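Side-chain contacts in macrophomate synthase intermolecular Diels-Alderase (Macrophoma commelinae, PDB 1IZC), which belongs to the HpcH/HpaI aldolase/citrate lyase family of TIM-barrel enzymes and holds a magnesium ion and pyruvic acid: residues Y169-A172 with T173-H177; P16-S19 with A20-Y24; K238-T241 with A242-N246; V190-V193 with D194-A197. The protein carries 1 engineered substitution. All coordinates share one frame; numbering follows the deposited sequence.

Contact 1: residues Y169-A172 with T173-H177; sequences YNVA and TSNNH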
loop_
_atom_site.group_PDB
_atom_site.type_symbol
_atom_site.label_atom_id
_atom_site.label_comp_id
_atom_site.label_asym_id
_atom_site.label_seq_id
_atom_site.Cartn_x
_atom_site.Cartn_y
_atom_site.Cartn_z
ATOM N N TYR A 169 -8.415 20.749 23.539
ATOM C CA TYR A 169 -7.284 20.304 22.753
ATOM C C TYR A 169 -6.664 19.027 23.291
ATOM O O TYR A 169 -5.658 18.539 22.776
ATOM C CB TYR A 169 -6.280 21.441 22.675
ATOM C CG TYR A 169 -6.965 22.669 22.125
ATOM C CD1 TYR A 169 -7.607 23.577 22.975
ATOM C CD2 TYR A 169 -7.087 22.855 20.749
ATOM C CE1 TYR A 169 -8.363 24.638 22.464
ATOM C CE2 TYR A 169 -7.842 23.905 20.225
ATOM C CZ TYR A 169 -8.479 24.791 21.086
ATOM O OH TYR A 169 -9.251 25.811 20.566
ATOM N N ASN A 170 -7.292 18.493 24.330
ATOM C CA ASN A 170 -6.850 17.257 24.952
ATOM C C ASN A 170 -5.409 17.294 25.445
ATOM O O ASN A 170 -4.714 16.283 25.487
ATOM C CB ASN A 170 -7.090 16.087 23.978
ATOM C CG ASN A 170 -8.485 15.486 24.137
ATOM O OD1 ASN A 170 -8.719 14.708 25.053
ATOM N ND2 ASN A 170 -9.420 15.866 23.258
ATOM N N VAL A 171 -4.958 18.481 25.827
ATOM C CA VAL A 171 -3.619 18.621 26.366
ATOM C C VAL A 171 -3.563 17.931 27.731
ATOM O O VAL A 171 -2.559 17.319 28.080
ATOM C CB VAL A 171 -3.249 20.116 26.529
ATOM C CG1 VAL A 171 -2.073 20.270 27.482
ATOM C CG2 VAL A 171 -2.897 20.698 25.170
ATOM N N ALA A 172 -4.642 18.027 28.501
ATOM C CA ALA A 172 -4.682 17.401 29.821
ATOM C C ALA A 172 -4.703 15.885 29.654
ATOM O O ALA A 172 -4.040 15.147 30.386
ATOM C CB ALA A 172 -5.930 17.865 30.595
ATOM N N THR A 173 -5.482 15.427 28.682
ATOM C CA THR A 173 -5.582 13.995 28.414
ATOM C C THR A 173 -4.192 13.443 28.166
ATOM O O THR A 173 -3.766 12.457 28.784
ATOM C CB THR A 173 -6.439 13.741 27.172
ATOM O OG1 THR A 173 -7.767 14.196 27.425
ATOM C CG2 THR A 173 -6.459 12.246 26.828
ATOM N N SER A 174 -3.475 14.091 27.259
ATOM C CA SER A 174 -2.141 13.648 26.915
ATOM C C SER A 174 -1.153 13.704 28.069
ATOM O O SER A 174 -0.421 12.747 28.328
ATOM C CB SER A 174 -1.616 14.471 25.742
ATOM O OG SER A 174 -2.403 14.219 24.580
ATOM N N ASN A 175 -1.125 14.817 28.786
ATOM C CA ASN A 175 -0.155 14.915 29.863
ATOM C C ASN A 175 -0.479 14.079 31.107
ATOM O O ASN A 175 0.420 13.756 31.891
ATOM C CB ASN A 175 0.074 16.395 30.212
ATOM C CG ASN A 175 1.015 17.100 29.212
ATOM O OD1 ASN A 175 1.392 16.539 28.171
ATOM N ND2 ASN A 175 1.389 18.339 29.529
ATOM N N ASN A 176 -1.744 13.698 31.271
ATOM C CA ASN A 176 -2.144 12.898 32.420
ATOM C C ASN A 176 -2.222 11.395 32.146
ATOM O O ASN A 176 -2.126 10.596 33.068
ATOM C CB ASN A 176 -3.515 13.341 32.945
ATOM C CG ASN A 176 -3.526 14.777 33.422
ATOM O OD1 ASN A 176 -2.527 15.283 33.919
ATOM N ND2 ASN A 176 -4.666 15.435 33.288
ATOM N N HIS A 177 -2.399 11.012 30.886
ATOM C CA HIS A 177 -2.552 9.588 30.563
ATOM C C HIS A 177 -1.303 8.868 30.080
ATOM O O HIS A 177 -1.143 7.667 30.328
ATOM C CB HIS A 177 -3.615 9.404 29.472
ATOM C CG HIS A 177 -5.022 9.633 29.930
ATOM N ND1 HIS A 177 -6.111 9.347 29.134
ATOM C CD2 HIS A 177 -5.523 10.122 31.091
ATOM C CE1 HIS A 177 -7.222 9.646 29.785
ATOM N NE2 HIS A 177 -6.895 10.119 30.974
#

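Contact 2: residues P16-S19 with A20-Y24; sequences PYRS and AMLTY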
loop_
_atom_site.group_PDB
_atom_site.type_symbol
_atom_site.label_atom_id
_atom_site.label_comp_id
_atom_site.label_asym_id
_atom_site.label_seq_id
_atom_site.Cartn_x
_atom_site.Cartn_y
_atom_site.Cartn_z
ATOM N N PRO A 16 -12.436 0.515 31.455
ATOM C CA PRO A 16 -12.173 1.360 32.622
ATOM C C PRO A 16 -11.283 2.579 32.400
ATOM O O PRO A 16 -11.437 3.596 33.083
ATOM C CB PRO A 16 -11.529 0.393 33.617
ATOM C CG PRO A 16 -12.016 -0.930 33.207
ATOM C CD PRO A 16 -11.997 -0.868 31.706
ATOM N N TYR A 17 -10.356 2.479 31.458
ATOM C CA TYR A 17 -9.403 3.564 31.232
ATOM C C TYR A 17 -9.488 4.310 29.907
ATOM O O TYR A 17 -8.632 5.153 29.624
ATOM C CB TYR A 17 -7.988 3.002 31.411
ATOM C CG TYR A 17 -7.824 2.273 32.721
ATOM C CD1 TYR A 17 -7.770 2.982 33.924
ATOM C CD2 TYR A 17 -7.776 0.879 32.772
ATOM C CE1 TYR A 17 -7.678 2.318 35.140
ATOM C CE2 TYR A 17 -7.678 0.204 33.989
ATOM C CZ TYR A 17 -7.630 0.935 35.166
ATOM O OH TYR A 17 -7.525 0.290 36.378
ATOM N N ARG A 18 -10.508 4.046 29.095
ATOM C CA ARG A 18 -10.577 4.739 27.804
ATOM C C ARG A 18 -10.815 6.237 27.923
ATOM O O ARG A 18 -11.398 6.712 28.907
ATOM C CB ARG A 18 -11.667 4.138 26.912
ATOM C CG ARG A 18 -13.086 4.265 27.482
ATOM C CD ARG A 18 -14.112 4.094 26.364
ATOM N NE ARG A 18 -14.161 5.280 25.519
ATOM C CZ ARG A 18 -14.875 5.374 24.402
ATOM N NH1 ARG A 18 -15.602 4.340 23.988
ATOM N NH2 ARG A 18 -14.872 6.507 23.709
ATOM N N SER A 19 -10.345 6.983 26.929
ATOM C CA SER A 19 -10.547 8.432 26.907
ATOM C C SER A 19 -11.927 8.718 26.315
ATOM O O SER A 19 -12.643 7.791 25.934
ATOM C CB SER A 19 -9.476 9.108 26.052
ATOM O OG SER A 19 -9.535 10.511 26.208
ATOM N N ALA A 20 -12.300 9.993 26.231
ATOM C CA ALA A 20 -13.602 10.357 25.678
ATOM C C ALA A 20 -13.687 9.922 24.217
ATOM O O ALA A 20 -14.757 9.574 23.734
ATOM C CB ALA A 20 -13.828 11.863 25.789
ATOM N N MET A 21 -12.559 9.978 23.515
ATOM C CA MET A 21 -12.505 9.558 22.112
ATOM C C MET A 21 -11.400 8.526 21.969
ATOM O O MET A 21 -10.306 8.688 22.520
ATOM C CB MET A 21 -12.241 10.752 21.198
ATOM C CG MET A 21 -13.299 11.853 21.339
ATOM S SD MET A 21 -13.237 13.039 20.002
ATOM C CE MET A 21 -11.568 13.624 20.152
ATOM N N LEU A 22 -11.670 7.474 21.206
ATOM C CA LEU A 22 -10.701 6.393 21.065
ATOM C C LEU A 22 -9.487 6.701 20.199
ATOM O O LEU A 22 -8.611 5.853 20.029
ATOM C CB LEU A 22 -11.416 5.124 20.590
ATOM C CG LEU A 22 -12.491 4.624 21.569
ATOM C CD1 LEU A 22 -13.176 3.407 20.967
ATOM C CD2 LEU A 22 -11.876 4.272 22.923
ATOM N N THR A 23 -9.444 7.920 19.671
ATOM C CA THR A 23 -8.318 8.412 18.885
ATOM C C THR A 23 -7.297 9.025 19.845
ATOM O O THR A 23 -6.225 9.474 19.430
ATOM C CB THR A 23 -8.755 9.501 17.899
ATOM O OG1 THR A 23 -9.619 10.424 18.573
ATOM C CG2 THR A 23 -9.487 8.887 16.711
ATOM N N TYR A 24 -7.645 9.043 21.131
ATOM C CA TYR A 24 -6.760 9.578 22.168
ATOM C C TYR A 24 -6.343 8.468 23.121
ATOM O O TYR A 24 -7.060 7.478 23.290
ATOM C CB TYR A 24 -7.435 10.728 22.922
ATOM C CG TYR A 24 -7.309 12.019 22.167
ATOM C CD1 TYR A 24 -8.249 12.392 21.211
ATOM C CD2 TYR A 24 -6.184 12.826 22.331
ATOM C CE1 TYR A 24 -8.071 13.540 20.435
ATOM C CE2 TYR A 24 -5.996 13.970 21.560
ATOM C CZ TYR A 24 -6.943 14.324 20.613
ATOM O OH TYR A 24 -6.771 15.473 19.857
HETATM O O HOH W 1 -9.039 5.869 24.595
HETATM O O HOH W 2 -10.164 12.347 24.319
#

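Contact 3: residues K238-T241 with A242-N246; sequences KFST and AAQRN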
loop_
_atom_site.group_PDB
_atom_site.type_symbol
_atom_site.label_atom_id
_atom_site.label_comp_id
_atom_site.label_asym_id
_atom_site.label_seq_id
_atom_site.Cartn_x
_atom_site.Cartn_y
_atom_site.Cartn_z
ATOM N N LYS A 238 19.684 -6.210 40.633
ATOM C CA LYS A 238 19.922 -4.783 40.779
ATOM C C LYS A 238 18.785 -4.004 40.118
ATOM O O LYS A 238 18.270 -3.034 40.677
ATOM C CB LYS A 238 21.255 -4.401 40.149
ATOM C CG LYS A 238 21.631 -2.947 40.366
ATOM C CD LYS A 238 22.957 -2.615 39.700
ATOM C CE LYS A 238 23.341 -1.170 39.946
ATOM N NZ LYS A 238 24.548 -0.789 39.175
ATOM N N PHE A 239 18.397 -4.447 38.927
ATOM C CA PHE A 239 17.313 -3.819 38.181
ATOM C C PHE A 239 15.981 -3.867 38.935
ATOM O O PHE A 239 15.331 -2.834 39.130
ATOM C CB PHE A 239 17.168 -4.516 36.813
ATOM C CG PHE A 239 15.917 -4.142 36.047
ATOM C CD1 PHE A 239 15.891 -3.028 35.215
ATOM C CD2 PHE A 239 14.767 -4.931 36.149
ATOM C CE1 PHE A 239 14.730 -2.698 34.486
ATOM C CE2 PHE A 239 13.602 -4.616 35.435
ATOM C CZ PHE A 239 13.584 -3.501 34.601
ATOM N N SER A 240 15.571 -5.059 39.364
ATOM C CA SER A 240 14.290 -5.221 40.043
ATOM C C SER A 240 14.235 -4.514 41.387
ATOM O O SER A 240 13.204 -3.949 41.743
ATOM C CB SER A 240 13.951 -6.703 40.219
ATOM O OG SER A 240 14.947 -7.375 40.966
ATOM N N THR A 241 15.337 -4.550 42.128
ATOM C CA THR A 241 15.389 -3.882 43.425
ATOM C C THR A 241 15.287 -2.367 43.235
ATOM O O THR A 241 14.619 -1.681 44.016
ATOM C CB THR A 241 16.697 -4.225 44.170
ATOM O OG1 THR A 241 16.744 -5.638 44.406
ATOM C CG2 THR A 241 16.748 -3.506 45.512
ATOM N N ALA A 242 15.938 -1.840 42.199
ATOM C CA ALA A 242 15.880 -0.405 41.938
ATOM C C ALA A 242 14.442 0.004 41.619
ATOM O O ALA A 242 13.949 1.002 42.140
ATOM C CB ALA A 242 16.815 -0.022 40.783
ATOM N N ALA A 243 13.772 -0.763 40.758
ATOM C CA ALA A 243 12.382 -0.466 40.413
ATOM C C ALA A 243 11.496 -0.517 41.672
ATOM O O ALA A 243 10.736 0.408 41.952
ATOM C CB ALA A 243 11.866 -1.480 39.367
ATOM N N GLN A 244 11.607 -1.597 42.432
ATOM C CA GLN A 244 10.804 -1.766 43.649
ATOM C C GLN A 244 10.990 -0.661 44.694
ATOM O O GLN A 244 10.015 -0.150 45.245
ATOM C CB GLN A 244 11.121 -3.122 44.299
ATOM C CG GLN A 244 10.563 -4.329 43.547
ATOM C CD GLN A 244 11.377 -5.597 43.777
ATOM O OE1 GLN A 244 12.148 -5.697 44.740
ATOM N NE2 GLN A 244 11.207 -6.575 42.894
ATOM N N ARG A 245 12.235 -0.287 44.964
ATOM C CA ARG A 245 12.487 0.725 45.980
ATOM C C ARG A 245 11.927 2.098 45.616
ATOM O O ARG A 245 11.576 2.887 46.499
ATOM C CB ARG A 245 13.991 0.834 46.264
ATOM C CG ARG A 245 14.751 1.771 45.352
ATOM C CD ARG A 245 16.135 2.094 45.936
ATOM N NE ARG A 245 16.989 0.918 45.918
ATOM C CZ ARG A 245 17.869 0.638 44.958
ATOM N NH1 ARG A 245 18.041 1.459 43.925
ATOM N NH2 ARG A 245 18.553 -0.493 45.017
ATOM N N ASN A 246 11.832 2.380 44.316
ATOM C CA ASN A 246 11.333 3.667 43.844
ATOM C C ASN A 246 9.851 3.670 43.497
ATOM O O ASN A 246 9.318 4.683 43.037
ATOM C CB ASN A 246 12.164 4.129 42.636
ATOM C CG ASN A 246 13.555 4.603 43.039
ATOM O OD1 ASN A 246 13.710 5.681 43.616
ATOM N ND2 ASN A 246 14.569 3.794 42.750
HETATM O O HOH W 3 19.549 -1.606 42.883
#

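Contact 4: residues V190-V193 with D194-A197; sequences VENV and DAIA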
loop_
_atom_site.group_PDB
_atom_site.type_symbol
_atom_site.label_atom_id
_atom_site.label_comp_id
_atom_site.label_asym_id
_atom_site.label_seq_id
_atom_site.Cartn_x
_atom_site.Cartn_y
_atom_site.Cartn_z
ATOM N N VAL A 190 22.624 -1.094 33.245
ATOM C CA VAL A 190 22.498 -1.751 34.535
ATOM C C VAL A 190 23.357 -1.022 35.568
ATOM O O VAL A 190 22.941 -0.815 36.710
ATOM C CB VAL A 190 22.927 -3.231 34.419
ATOM C CG1 VAL A 190 23.118 -3.847 35.812
ATOM C CG2 VAL A 190 21.860 -4.007 33.648
ATOM N N GLU A 191 24.546 -0.600 35.160
ATOM C CA GLU A 191 25.433 0.097 36.081
ATOM C C GLU A 191 24.848 1.422 36.569
ATOM O O GLU A 191 25.173 1.890 37.666
ATOM C CB GLU A 191 26.801 0.324 35.422
ATOM C CG GLU A 191 27.459 -0.983 34.976
ATOM C CD GLU A 191 28.869 -0.822 34.418
ATOM O OE1 GLU A 191 29.079 0.029 33.522
ATOM O OE2 GLU A 191 29.764 -1.574 34.867
ATOM N N ASN A 192 23.959 2.016 35.778
ATOM C CA ASN A 192 23.364 3.297 36.147
ATOM C C ASN A 192 21.860 3.175 36.438
ATOM O O ASN A 192 21.150 4.179 36.461
ATOM C CB ASN A 192 23.614 4.297 35.005
ATOM C CG ASN A 192 23.352 5.739 35.405
ATOM O OD1 ASN A 192 23.589 6.138 36.548
ATOM N ND2 ASN A 192 22.876 6.537 34.452
ATOM N N VAL A 193 21.381 1.960 36.692
ATOM C CA VAL A 193 19.944 1.768 36.918
ATOM C C VAL A 193 19.393 2.446 38.171
ATOM O O VAL A 193 18.229 2.839 38.208
ATOM C CB VAL A 193 19.565 0.256 36.929
ATOM C CG1 VAL A 193 20.071 -0.419 38.200
ATOM C CG2 VAL A 193 18.054 0.099 36.815
ATOM N N ASP A 194 20.212 2.597 39.207
ATOM C CA ASP A 194 19.706 3.256 40.400
ATOM C C ASP A 194 19.255 4.675 40.077
ATOM O O ASP A 194 18.206 5.117 40.548
ATOM C CB ASP A 194 20.769 3.283 41.507
ATOM C CG ASP A 194 21.120 1.895 41.999
ATOM O OD1 ASP A 194 20.221 1.030 42.010
ATOM O OD2 ASP A 194 22.287 1.667 42.383
ATOM N N ALA A 195 20.039 5.387 39.273
ATOM C CA ALA A 195 19.701 6.756 38.911
ATOM C C ALA A 195 18.491 6.816 37.978
ATOM O O ALA A 195 17.620 7.671 38.122
ATOM C CB ALA A 195 20.893 7.427 38.247
ATOM N N ILE A 196 18.435 5.903 37.019
ATOM C CA ILE A 196 17.328 5.908 36.078
ATOM C C ILE A 196 16.016 5.583 36.792
ATOM O O ILE A 196 14.996 6.237 36.561
ATOM C CB ILE A 196 17.584 4.894 34.932
ATOM C CG1 ILE A 196 18.830 5.320 34.141
ATOM C CG2 ILE A 196 16.360 4.840 34.002
ATOM C CD1 ILE A 196 19.374 4.244 33.206
ATOM N N ALA A 197 16.060 4.598 37.684
ATOM C CA ALA A 197 14.873 4.166 38.421
ATOM C C ALA A 197 14.314 5.243 39.337
ATOM O O ALA A 197 13.114 5.256 39.632
ATOM C CB ALA A 197 15.200 2.915 39.237
HETATM O O HOH W 4 23.189 2.288 39.706
HETATM O O HOH W 5 22.935 4.839 39.155
#

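Contact 1: residues Y169-A172 with T173-H177
Asn-170 and Thr-173 lie side by side across the first turn of helix 171-177, a short helix that leads into barrel strand 179-184. Asn-170 holds the N-cap position, yet its carboxamide makes no capping bond. Instead OD1 accepts the hydroxyl of Thr-173, with OG1 only 2.6 Å away and tilted 17° from the carbonyl plane. Thr-173 OG1 stands beside its own backbone N (chi1 -64°), which turns it back to Asn-170 and within reach of a second partner, Ser-162 OG. Asn-170 ND2 is bonded to Ala-161 O, so both ends of the amide are gripped and its rotation is fixed. This is the tight, buried side. Behind it Ser-174 N meets Asn-170 O at 3.1 Å in a nearly straight bond, while Asp-167 takes the amide of Ala-172 and, weakly, that of Thr-173.

On the looser flank, Val-171 and Ala-172 are partly exposed, their side chains starting away from residues 173-177. One turn on, the buried Asn-175 binds Val-171 O through its N, while its OD1 is held by Tyr-141 N. The flank's side-chain contact is slight: Asn-176 ND2 lies 3.8 Å from Ala-172 CB, and the nearby Ala-172 O is bonded by Asn-176 N at 2.9 Å.

Contact 2: residues P16-S19 with A20-Y24
A type I beta turn from Met-21 to Tyr-24, closed by Tyr-24 N on Met-21 O at 3.0 Å, brings Tyr-24 back beside Ser-19. Arg-18 folds over the start of this bend. Its CG sits between the backbone N and the carbonyl carbon (chi1 63°), and a bend at chi3 carries the guanidinium forward along the chain. NE then donates to Ser-19 O at 3.0 Å, nearly straight and with the oxygen in the guanidinium plane. Also at the edge, NH2 makes a weak bond to Ala-20 O. One face is covered by Leu-22, which crosses the arginine at about a right angle and sets CD2 3.5 Å above the centre of the group.

All of this belongs to the irregular N-terminal segment that precedes helix 28-37 and the (beta/alpha)8 barrel, and it borders another subunit. There NH1 forms a salt bridge with Glu-93 of the third subunit, and Tyr-5 of the same neighbour makes a cation-pi contact with the guanidinium.

Ser-19 turns to the Tyr-24 side. Its OG lies 3.9 Å from Tyr-24 CB and shares a 2.7 Å hydrogen bond with a water that reaches Met-21 N weakly. A second water accepts from Ser-19 N at 2.9 Å and donates to Tyr-24 O, joining the residue two before the turn to its last residue, while Tyr-24 OH is bonded to Thr-153 OG1.

Contact 3: residues K238-T241 with A242-N246
Arg-245 reaches back over Thr-241 because its CG lies between the backbone N and the carbonyl carbon (chi1 87°) and its chain bends again at chi3 (68°). The contact is the last part of helix 230-245, the longer helix of the connection between barrel strands 205-207 and 250-253. The folded arginine lays one face of its guanidinium, toward the rim, over Thr-241 O and Ala-242 CA. NH2 lies 3.5 Å from Thr-241 CG2, the methyl branch that stands anti to the threonine's backbone N, while OG1 is bonded to Thr-237 O. NH1 forms a salt bridge with Asp-194 OD1, so the two amino groups of the guanidinium serve different partners.

Regular helical bonds run beneath. Gln-244 N to Ser-240 O and Arg-245 N to Thr-241 O both measure 2.9 Å and are close to straight. Gln-244 extends alongside the Ser-240 carbonyl, its CG 3.2 Å from Ser-240 O, and its NE2 passes on to bind Gln-266 O. On the inward side Ala-243 and Phe-239 pack against Leu-205 and Ile-250 of the flanking strands, and the Phe-239 ring meets Phe-207 edge-to-face. At the C-terminal end Asn-246 folds back, its ND2 donating to Ala-242 O at 2.9 Å. One water spans two turns of the helix, donating to Lys-238 O at 2.9 Å and accepting from Arg-245 NH2 at 2.6 Å.

Contact 4: residues V190-V193 with D194-A197
The carboxamide of Asn-192 meets Ala-195 at its oxygen corner: OD1 lies 3.4 Å from Ala-195 CB, and the methyl stands well out of the amide plane, on the same side as the more distant Ile-196 CG1. The other end of the amide is held by Glu-127, whose carbonyl oxygen binds ND2. With CG anti to the backbone N (chi1 -166°), the group runs forward beside the first turn of helix 193-197. The carboxylate of Asp-194 has a slighter contact here, OD1 lying 4.1 Å from Val-193 CG1, since its main partner is Arg-245.

Asn-192 is both the first residue to leave helix 187-191 and the N-cap of the next helix, so the chain bends here between two short helices. Its side chain makes no direct capping bond; a water takes that place, donating to Asn-192 OD1 at 3.0 Å and accepting from Ala-195 N at 2.9 Å. A second water accepts from Asp-194 N and donates to Glu-191 O, linking the end of one helix to the start of the next. Asn-192 O accepts Ile-196 N at 3.3 Å and, weakly, Ala-195 N. Ala-197 N on Val-193 O is shorter, at 2.8 Å.

Both helices belong to the connection between barrel strands 179-184 and 205-207. Ile-196 packs inward on Pro-182 and Ile-184, Ala-197 on Leu-205, and Val-193 and Asp-194 lie along helix 230-245.

How the contacts relate
The four contacts form two touching pairs on the barrel's outer layer. Contacts 1 and 2, both largely buried, meet where Asn-170 CB packs on the Tyr-24 ring, 3.4 Å from CE2, joining the N-terminal segment to helix 171-177. Contacts 3 and 4, with centres 9 Å apart, are partly exposed and join consecutive crossover connections: Arg-245 NH1 reaches Asp-194 OD1 at 2.9 Å, and Lys-238 NZ reaches carbonyl oxygens at the end of helix 187-191. Contact 2 is the one whose charge is shared with another subunit, whereas the salt bridge joining contacts 3 and 4 lies within one chain. Neutral amide and hydroxyl groups dominate contact 1; water bridges occur in the other three.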